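PDB 6CTH: concanavalin A-like lectin protein kinase family protein, which probably phosphorylates other proteins through its kinase domain, which here holds an oxindole-type inhibitor and a magnesium ion. Local coordinates for residues V233-A246 against L259-P272. Sequence-based numbering, arbitrary orientation.
Sequences VWESYGNERILDIA and LECLVMVGLWCAHP
Trp234 points the CH2 corner of its six-membered ring at the centre of the His271 imidazole, an edge-to-face pair with centroids 5.2 Å apart and planes at 83°. One face of the same indole rests on Leu267, whose CB sits 4.2 Å from the centroid of the six-membered ring in a CH-pi contact, while CD2 lies 3.8 Å from Trp234 CE3. The two methyls of Leu267 are divided among three residues of helix 229-238: CD2, already against the Trp234 ring, also meets Val233 CG1 at 3.7 Å, and CD1 reaches Tyr237 CB at 3.8 Å. Val233 CG1, anti to the backbone N, also touches Val263 CG1. Met264 crosses the Tyr237 side chain at about a right angle, its CG 3.8 Å from Tyr237 CE1 and its bent end (chi3 88°) bringing CE near OH; the sulfur stands obliquely to the ring in a Met-aromatic contact. These helices belong to the mainly helical C-terminal lobe of the protein kinase fold, remote from the magnesium site of Asp141 and Asp159, and their short segments cross at -125°. A Schellman motif with Glu240 as its C-prime residue ends helix 229-238, and the chain then returns to helix 256-269. There Ile242 sets CG2 against Glu260 CA and CD1 against Glu260 CG, Ile245 CG2 meets Val263 CG2, and Ala246 CB packs 3.7 Å from Leu259 CD2. Farther out, Arg241 NE forms a salt bridge with Asp244 OD2 within this turn. Leu208 of helix 196-212 backs Val233 and Leu267, and Trp234 NE1 donates to Pro297 O, tying the indole to the C-terminal tail.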
ATOM      1  N   VAL A 233     -15.960  10.221  -5.534  1.00 39.09           N
ATOM      2  CA  VAL A 233     -16.514   9.641  -4.307  1.00 38.56           C
ATOM      3  C   VAL A 233     -17.126  10.728  -3.428  1.00 39.52           C
ATOM      4  O   VAL A 233     -18.248  10.561  -2.895  1.00 39.98           O
ATOM      5  CB  VAL A 233     -15.480   8.763  -3.526  1.00 37.53           C
ATOM      6  CG1 VAL A 233     -16.095   8.225  -2.245  1.00 37.04           C
ATOM      7  CG2 VAL A 233     -15.032   7.594  -4.382  1.00 37.61           C
ATOM      8  N   TRP A 234     -16.452  11.871  -3.305  1.00 39.63           N
ATOM      9  CA  TRP A 234     -16.962  12.924  -2.438  1.00 40.90           C
ATOM     10  C   TRP A 234     -18.308  13.466  -3.010  1.00 42.60           C
ATOM     11  O   TRP A 234     -19.278  13.637  -2.261  1.00 41.88           O
ATOM     12  CB  TRP A 234     -15.917  14.040  -2.226  1.00 40.66           C
ATOM     13  CG  TRP A 234     -16.033  14.632  -0.897  1.00 41.48           C
ATOM     14  CD1 TRP A 234     -17.178  15.159  -0.330  1.00 42.70           C
ATOM     15  CD2 TRP A 234     -15.001  14.803   0.077  1.00 41.15           C
ATOM     16  NE1 TRP A 234     -16.913  15.584   0.953  1.00 43.44           N
ATOM     17  CE2 TRP A 234     -15.594  15.380   1.228  1.00 42.38           C
ATOM     18  CE3 TRP A 234     -13.647  14.516   0.107  1.00 41.51           C
ATOM     19  CZ2 TRP A 234     -14.858  15.695   2.399  1.00 41.88           C
ATOM     20  CZ3 TRP A 234     -12.918  14.794   1.311  1.00 40.76           C
ATOM     21  CH2 TRP A 234     -13.531  15.382   2.413  1.00 41.29           C
ATOM     22  N   GLU A 235     -18.365  13.655  -4.320  1.00 45.16           N
ATOM     23  CA  GLU A 235     -19.584  14.123  -4.956  1.00 48.51           C
ATOM     24  C   GLU A 235     -20.685  13.091  -4.755  1.00 48.97           C
ATOM     25  O   GLU A 235     -21.812  13.442  -4.466  1.00 49.35           O
ATOM     26  CB  GLU A 235     -19.348  14.385  -6.444  1.00 51.02           C
ATOM     27  CG  GLU A 235     -20.473  15.119  -7.152  1.00 55.20           C
ATOM     28  CD  GLU A 235     -20.345  15.052  -8.663  1.00 57.44           C
ATOM     29  OE1 GLU A 235     -20.672  14.001  -9.248  1.00 60.76           O
ATOM     30  OE2 GLU A 235     -19.917  16.051  -9.262  1.00 61.16           O
ATOM     31  N   SER A 236     -20.359  11.815  -4.884  1.00 48.04           N
ATOM     32  CA  SER A 236     -21.362  10.776  -4.697  1.00 49.42           C
ATOM     33  C   SER A 236     -21.907  10.766  -3.277  1.00 50.46           C
ATOM     34  O   SER A 236     -23.096  10.581  -3.069  1.00 51.15           O
ATOM     35  CB  SER A 236     -20.813   9.401  -5.046  1.00 49.44           C
ATOM     36  OG  SER A 236     -20.544   9.296  -6.423  1.00 50.56           O
ATOM     37  N   TYR A 237     -21.025  10.949  -2.302  1.00 48.46           N
ATOM     38  CA  TYR A 237     -21.431  10.983  -0.902  1.00 49.71           C
ATOM     39  C   TYR A 237     -22.357  12.158  -0.607  1.00 51.35           C
ATOM     40  O   TYR A 237     -23.338  12.014   0.096  1.00 52.41           O
ATOM     41  CB  TYR A 237     -20.212  11.017   0.022  1.00 48.61           C
ATOM     42  CG  TYR A 237     -20.499  11.538   1.407  1.00 47.86           C
ATOM     43  CD1 TYR A 237     -21.121  10.748   2.352  1.00 48.60           C
ATOM     44  CD2 TYR A 237     -20.140  12.819   1.766  1.00 48.54           C
ATOM     45  CE1 TYR A 237     -21.385  11.230   3.615  1.00 49.94           C
ATOM     46  CE2 TYR A 237     -20.394  13.307   3.026  1.00 50.13           C
ATOM     47  CZ  TYR A 237     -21.018  12.508   3.946  1.00 50.84           C
ATOM     48  OH  TYR A 237     -21.271  13.008   5.201  1.00 53.32           O
ATOM     49  N   GLY A 238     -22.038  13.318  -1.160  1.00 52.51           N
ATOM     50  CA  GLY A 238     -22.848  14.508  -0.951  1.00 55.20           C
ATOM     51  C   GLY A 238     -24.216  14.451  -1.624  1.00 56.00           C
ATOM     52  O   GLY A 238     -25.098  15.178  -1.215  1.00 56.11           O
ATOM     53  N   ASN A 239     -24.368  13.598  -2.645  1.00 56.83           N
ATOM     54  CA  ASN A 239     -25.663  13.356  -3.325  1.00 58.67           C
ATOM     55  C   ASN A 239     -26.367  12.100  -2.782  1.00 60.51           C
ATOM     56  O   ASN A 239     -27.185  11.516  -3.491  1.00 58.79           O
ATOM     57  CB  ASN A 239     -25.438  13.174  -4.832  1.00 58.74           C
ATOM     58  CG  ASN A 239     -25.142  14.470  -5.543  1.00 59.61           C
ATOM     59  OD1 ASN A 239     -25.722  15.504  -5.230  1.00 62.11           O
ATOM     60  ND2 ASN A 239     -24.266  14.417  -6.514  1.00 59.28           N
ATOM     61  N   GLU A 240     -26.035  11.681  -1.550  1.00 61.22           N
ATOM     62  CA  GLU A 240     -26.534  10.427  -0.916  1.00 63.73           C
ATOM     63  C   GLU A 240     -26.566   9.204  -1.849  1.00 63.31           C
ATOM     64  O   GLU A 240     -27.522   8.435  -1.843  1.00 65.15           O
ATOM     65  CB  GLU A 240     -27.901  10.648  -0.227  1.00 67.61           C
ATOM     66  CG  GLU A 240     -27.888  11.606   0.963  1.00 71.22           C
ATOM     67  CD  GLU A 240     -28.022  13.082   0.578  1.00 76.20           C
ATOM     68  OE1 GLU A 240     -28.071  13.385  -0.645  1.00 77.77           O
ATOM     69  OE2 GLU A 240     -28.080  13.943   1.491  1.00 77.27           O
ATOM     70  N   ARG A 241     -25.495   9.046  -2.633  1.00 61.70           N
ATOM     71  CA  ARG A 241     -25.316   7.960  -3.593  1.00 61.07           C
ATOM     72  C   ARG A 241     -24.140   7.031  -3.207  1.00 58.10           C
ATOM     73  O   ARG A 241     -23.409   6.556  -4.062  1.00 55.69           O
ATOM     74  CB  ARG A 241     -25.027   8.550  -4.971  1.00 63.30           C
ATOM     75  CG  ARG A 241     -26.106   9.466  -5.555  1.00 67.54           C
ATOM     76  CD  ARG A 241     -27.537   8.933  -5.412  1.00 70.09           C
ATOM     77  NE  ARG A 241     -27.773   7.733  -6.242  1.00 71.11           N
ATOM     78  CZ  ARG A 241     -28.892   6.996  -6.225  1.00 70.86           C
ATOM     79  NH1 ARG A 241     -29.913   7.303  -5.418  1.00 71.72           N
ATOM     80  NH2 ARG A 241     -28.987   5.935  -7.017  1.00 70.09           N
ATOM     81  N   ILE A 242     -23.991   6.747  -1.926  1.00 60.91           N
ATOM     82  CA  ILE A 242     -22.898   5.854  -1.477  1.00 59.89           C
ATOM     83  C   ILE A 242     -22.968   4.491  -2.169  1.00 62.52           C
ATOM     84  O   ILE A 242     -21.958   3.995  -2.662  1.00 60.99           O
ATOM     85  CB  ILE A 242     -22.833   5.770   0.043  1.00 59.34           C
ATOM     86  CG1 ILE A 242     -22.317   7.115   0.563  1.00 58.60           C
ATOM     87  CG2 ILE A 242     -21.900   4.644   0.480  1.00 58.71           C
ATOM     88  CD1 ILE A 242     -22.109   7.192   2.057  1.00 58.73           C
ATOM     89  N   LEU A 243     -24.160   3.967  -2.378  1.00 65.33           N
ATOM     90  CA  LEU A 243     -24.282   2.657  -3.001  1.00 68.49           C
ATOM     91  C   LEU A 243     -23.634   2.631  -4.379  1.00 68.74           C
ATOM     92  O   LEU A 243     -23.061   1.627  -4.771  1.00 73.71           O
ATOM     93  CB  LEU A 243     -25.738   2.218  -3.092  1.00 73.15           C
ATOM     94  CG  LEU A 243     -26.447   1.869  -1.790  1.00 74.71           C
ATOM     95  CD1 LEU A 243     -27.723   1.106  -2.097  1.00 76.15           C
ATOM     96  CD2 LEU A 243     -25.548   1.045  -0.887  1.00 74.20           C
ATOM     97  N   ASP A 244     -23.760   3.714  -5.131  1.00 65.77           N
ATOM     98  CA  ASP A 244     -23.121   3.800  -6.463  1.00 64.30           C
ATOM     99  C   ASP A 244     -21.585   3.653  -6.459  1.00 60.67           C
ATOM    100  O   ASP A 244     -20.991   3.395  -7.513  1.00 60.62           O
ATOM    101  CB  ASP A 244     -23.440   5.146  -7.139  1.00 66.95           C
ATOM    102  CG  ASP A 244     -24.864   5.235  -7.644  1.00 70.03           C
ATOM    103  OD1 ASP A 244     -25.188   4.518  -8.615  1.00 72.04           O
ATOM    104  OD2 ASP A 244     -25.653   6.039  -7.092  1.00 71.70           O
ATOM    105  N   ILE A 245     -20.964   3.902  -5.320  1.00 54.85           N
ATOM    106  CA  ILE A 245     -19.523   3.776  -5.176  1.00 52.74           C
ATOM    107  C   ILE A 245     -18.988   2.349  -5.295  1.00 50.06           C
ATOM    108  O   ILE A 245     -17.913   2.121  -5.822  1.00 50.21           O
ATOM    109  CB  ILE A 245     -19.061   4.354  -3.833  1.00 52.49           C
ATOM    110  CG1 ILE A 245     -19.532   5.794  -3.696  1.00 53.62           C
ATOM    111  CG2 ILE A 245     -17.552   4.270  -3.708  1.00 50.93           C
ATOM    112  CD1 ILE A 245     -18.970   6.704  -4.755  1.00 54.68           C
ATOM    113  N   ALA A 246     -19.751   1.399  -4.781  1.00 48.09           N
ATOM    114  CA  ALA A 246     -19.324   0.011  -4.686  1.00 45.57           C
ATOM    115  C   ALA A 246     -18.929  -0.587  -6.012  1.00 45.79           C
ATOM    116  O   ALA A 246     -19.551  -0.308  -7.055  1.00 44.80           O
ATOM    117  CB  ALA A 246     -20.398  -0.831  -4.044  1.00 46.95           C
ATOM    118  N   LEU A 259     -19.966  -0.659   3.905  1.00 44.51           N
ATOM    119  CA  LEU A 259     -19.590   0.121   2.735  1.00 42.90           C
ATOM    120  C   LEU A 259     -19.641   1.593   3.056  1.00 42.41           C
ATOM    121  O   LEU A 259     -18.738   2.332   2.697  1.00 40.79           O
ATOM    122  CB  LEU A 259     -20.496  -0.157   1.521  1.00 44.51           C
ATOM    123  CG  LEU A 259     -20.288   0.766   0.323  1.00 43.76           C
ATOM    124  CD1 LEU A 259     -18.885   0.694  -0.276  1.00 43.35           C
ATOM    125  CD2 LEU A 259     -21.332   0.416  -0.727  1.00 45.24           C
ATOM    126  N   GLU A 260     -20.721   2.024   3.716  1.00 42.76           N
ATOM    127  CA  GLU A 260     -20.845   3.394   4.126  1.00 43.46           C
ATOM    128  C   GLU A 260     -19.676   3.795   4.994  1.00 42.25           C
ATOM    129  O   GLU A 260     -19.110   4.877   4.847  1.00 41.39           O
ATOM    130  CB  GLU A 260     -22.152   3.596   4.936  1.00 46.62           C
ATOM    131  CG  GLU A 260     -22.386   5.018   5.390  1.00 48.59           C
ATOM    132  CD  GLU A 260     -23.743   5.174   6.083  1.00 51.09           C
ATOM    133  OE1 GLU A 260     -23.963   4.488   7.095  1.00 52.23           O
ATOM    134  OE2 GLU A 260     -24.562   5.928   5.548  1.00 55.43           O
ATOM    135  N   CYS A 261     -19.351   2.916   5.925  1.00 40.71           N
ATOM    136  CA  CYS A 261     -18.308   3.205   6.885  1.00 40.28           C
ATOM    137  C   CYS A 261     -16.975   3.353   6.180  1.00 38.97           C
ATOM    138  O   CYS A 261     -16.240   4.292   6.454  1.00 38.89           O
ATOM    139  CB  CYS A 261     -18.240   2.105   7.908  1.00 40.41           C
ATOM    140  SG  CYS A 261     -17.111   2.525   9.244  1.00 40.75           S
ATOM    141  N   LEU A 262     -16.695   2.429   5.276  1.00 38.56           N
ATOM    142  CA  LEU A 262     -15.456   2.460   4.485  1.00 37.89           C
ATOM    143  C   LEU A 262     -15.351   3.715   3.667  1.00 37.56           C
ATOM    144  O   LEU A 262     -14.309   4.347   3.655  1.00 37.32           O
ATOM    145  CB  LEU A 262     -15.311   1.212   3.609  1.00 37.49           C
ATOM    146  CG  LEU A 262     -13.990   1.077   2.828  1.00 36.92           C
ATOM    147  CD1 LEU A 262     -12.782   1.140   3.741  1.00 37.69           C
ATOM    148  CD2 LEU A 262     -13.941  -0.232   2.058  1.00 36.68           C
ATOM    149  N   VAL A 263     -16.435   4.103   2.987  1.00 37.28           N
ATOM    150  CA  VAL A 263     -16.405   5.314   2.180  1.00 36.89           C
ATOM    151  C   VAL A 263     -16.206   6.551   3.023  1.00 37.12           C
ATOM    152  O   VAL A 263     -15.411   7.395   2.671  1.00 36.09           O
ATOM    153  CB  VAL A 263     -17.694   5.440   1.309  1.00 37.63           C
ATOM    154  CG1 VAL A 263     -17.815   6.815   0.688  1.00 38.33           C
ATOM    155  CG2 VAL A 263     -17.682   4.392   0.210  1.00 37.22           C
ATOM    156  N   MET A 264     -16.946   6.689   4.124  1.00 38.34           N
ATOM    157  CA  MET A 264     -16.802   7.887   4.934  1.00 39.90           C
ATOM    158  C   MET A 264     -15.424   7.976   5.609  1.00 37.84           C
ATOM    159  O   MET A 264     -14.847   9.060   5.715  1.00 37.68           O
ATOM    160  CB  MET A 264     -17.983   8.062   5.933  1.00 42.96           C
ATOM    161  CG  MET A 264     -19.299   8.537   5.253  1.00 46.11           C
ATOM    162  SD  MET A 264     -20.563   8.313   6.513  1.00 55.16           S
ATOM    163  CE  MET A 264     -20.408   9.909   7.309  1.00 54.19           C
ATOM    164  N   VAL A 265     -14.891   6.847   6.065  1.00 37.48           N
ATOM    165  CA  VAL A 265     -13.513   6.787   6.584  1.00 36.33           C
ATOM    166  C   VAL A 265     -12.532   7.186   5.480  1.00 34.66           C
ATOM    167  O   VAL A 265     -11.640   7.979   5.713  1.00 34.39           O
ATOM    168  CB  VAL A 265     -13.208   5.373   7.126  1.00 36.48           C
ATOM    169  CG1 VAL A 265     -11.718   5.101   7.233  1.00 36.98           C
ATOM    170  CG2 VAL A 265     -13.938   5.175   8.457  1.00 37.40           C
ATOM    171  N   GLY A 266     -12.716   6.656   4.286  1.00 34.18           N
ATOM    172  CA  GLY A 266     -11.834   7.027   3.182  1.00 33.74           C
ATOM    173  C   GLY A 266     -11.784   8.519   2.894  1.00 33.82           C
ATOM    174  O   GLY A 266     -10.719   9.106   2.715  1.00 32.98           O
ATOM    175  N   LEU A 267     -12.961   9.155   2.836  1.00 35.17           N
ATOM    176  CA  LEU A 267     -13.006  10.604   2.572  1.00 35.07           C
ATOM    177  C   LEU A 267     -12.390  11.411   3.705  1.00 34.83           C
ATOM    178  O   LEU A 267     -11.707  12.386   3.486  1.00 35.21           O
ATOM    179  CB  LEU A 267     -14.477  11.028   2.304  1.00 35.81           C
ATOM    180  CG  LEU A 267     -15.160  10.392   1.089  1.00 36.58           C
ATOM    181  CD1 LEU A 267     -16.629  10.758   1.109  1.00 38.45           C
ATOM    182  CD2 LEU A 267     -14.458  10.858  -0.174  1.00 36.48           C
ATOM    183  N   TRP A 268     -12.695  11.040   4.941  1.00 35.29           N
ATOM    184  CA  TRP A 268     -12.123  11.679   6.134  1.00 35.62           C
ATOM    185  C   TRP A 268     -10.609  11.673   6.095  1.00 34.61           C
ATOM    186  O   TRP A 268      -9.965  12.677   6.380  1.00 34.47           O
ATOM    187  CB  TRP A 268     -12.641  10.924   7.344  1.00 35.69           C
ATOM    188  CG  TRP A 268     -12.454  11.464   8.705  1.00 36.63           C
ATOM    189  CD1 TRP A 268     -12.319  12.776   9.082  1.00 37.68           C
ATOM    190  CD2 TRP A 268     -12.513  10.701   9.924  1.00 37.60           C
ATOM    191  NE1 TRP A 268     -12.246  12.863  10.471  1.00 37.81           N
ATOM    192  CE2 TRP A 268     -12.377  11.611  11.003  1.00 37.74           C
ATOM    193  CE3 TRP A 268     -12.658   9.338  10.207  1.00 37.58           C
ATOM    194  CZ2 TRP A 268     -12.373  11.202  12.352  1.00 38.31           C
ATOM    195  CZ3 TRP A 268     -12.645   8.928  11.569  1.00 38.61           C
ATOM    196  CH2 TRP A 268     -12.549   9.877  12.607  1.00 38.42           C
ATOM    197  N   CYS A 269     -10.061  10.520   5.725  1.00 34.25           N
ATOM    198  CA  CYS A 269      -8.627  10.299   5.615  1.00 33.56           C
ATOM    199  C   CYS A 269      -8.076  11.111   4.463  1.00 33.81           C
ATOM    200  O   CYS A 269      -7.015  11.681   4.575  1.00 32.56           O
ATOM    201  CB  CYS A 269      -8.314   8.811   5.422  1.00 32.76           C
ATOM    202  SG  CYS A 269      -8.552   7.876   6.955  1.00 33.24           S
ATOM    203  N   ALA A 270      -8.857  11.215   3.384  1.00 33.96           N
ATOM    204  CA  ALA A 270      -8.437  11.952   2.211  1.00 35.13           C
ATOM    205  C   ALA A 270      -8.821  13.420   2.220  1.00 35.05           C
ATOM    206  O   ALA A 270      -8.837  14.075   1.157  1.00 34.97           O
ATOM    207  CB  ALA A 270      -8.941  11.247   0.953  1.00 35.99           C
ATOM    208  N   HIS A 271      -9.069  13.984   3.391  1.00 35.76           N
ATOM    209  CA  HIS A 271      -9.443  15.386   3.465  1.00 36.85           C
ATOM    210  C   HIS A 271      -8.331  16.271   2.921  1.00 36.27           C
ATOM    211  O   HIS A 271      -7.178  16.086   3.285  1.00 34.60           O
ATOM    212  CB  HIS A 271      -9.661  15.754   4.931  1.00 39.02           C
ATOM    213  CG  HIS A 271     -10.907  16.538   5.183  1.00 41.08           C
ATOM    214  ND1 HIS A 271     -11.093  17.815   4.701  1.00 42.43           N
ATOM    215  CD2 HIS A 271     -12.027  16.228   5.873  1.00 44.31           C
ATOM    216  CE1 HIS A 271     -12.279  18.255   5.078  1.00 42.72           C
ATOM    217  NE2 HIS A 271     -12.865  17.311   5.791  1.00 44.48           N
ATOM    218  N   PRO A 272      -8.661  17.248   2.071  1.00 35.81           N
ATOM    219  CA  PRO A 272      -7.619  18.138   1.580  1.00 35.94           C
ATOM    220  C   PRO A 272      -6.833  18.846   2.671  1.00 36.23           C
ATOM    221  O   PRO A 272      -5.619  19.021   2.530  1.00 36.67           O
ATOM    222  CB  PRO A 272      -8.395  19.160   0.700  1.00 37.13           C
ATOM    223  CG  PRO A 272      -9.574  18.371   0.255  1.00 37.22           C
ATOM    224  CD  PRO A 272      -9.961  17.513   1.417  1.00 37.04           C
TER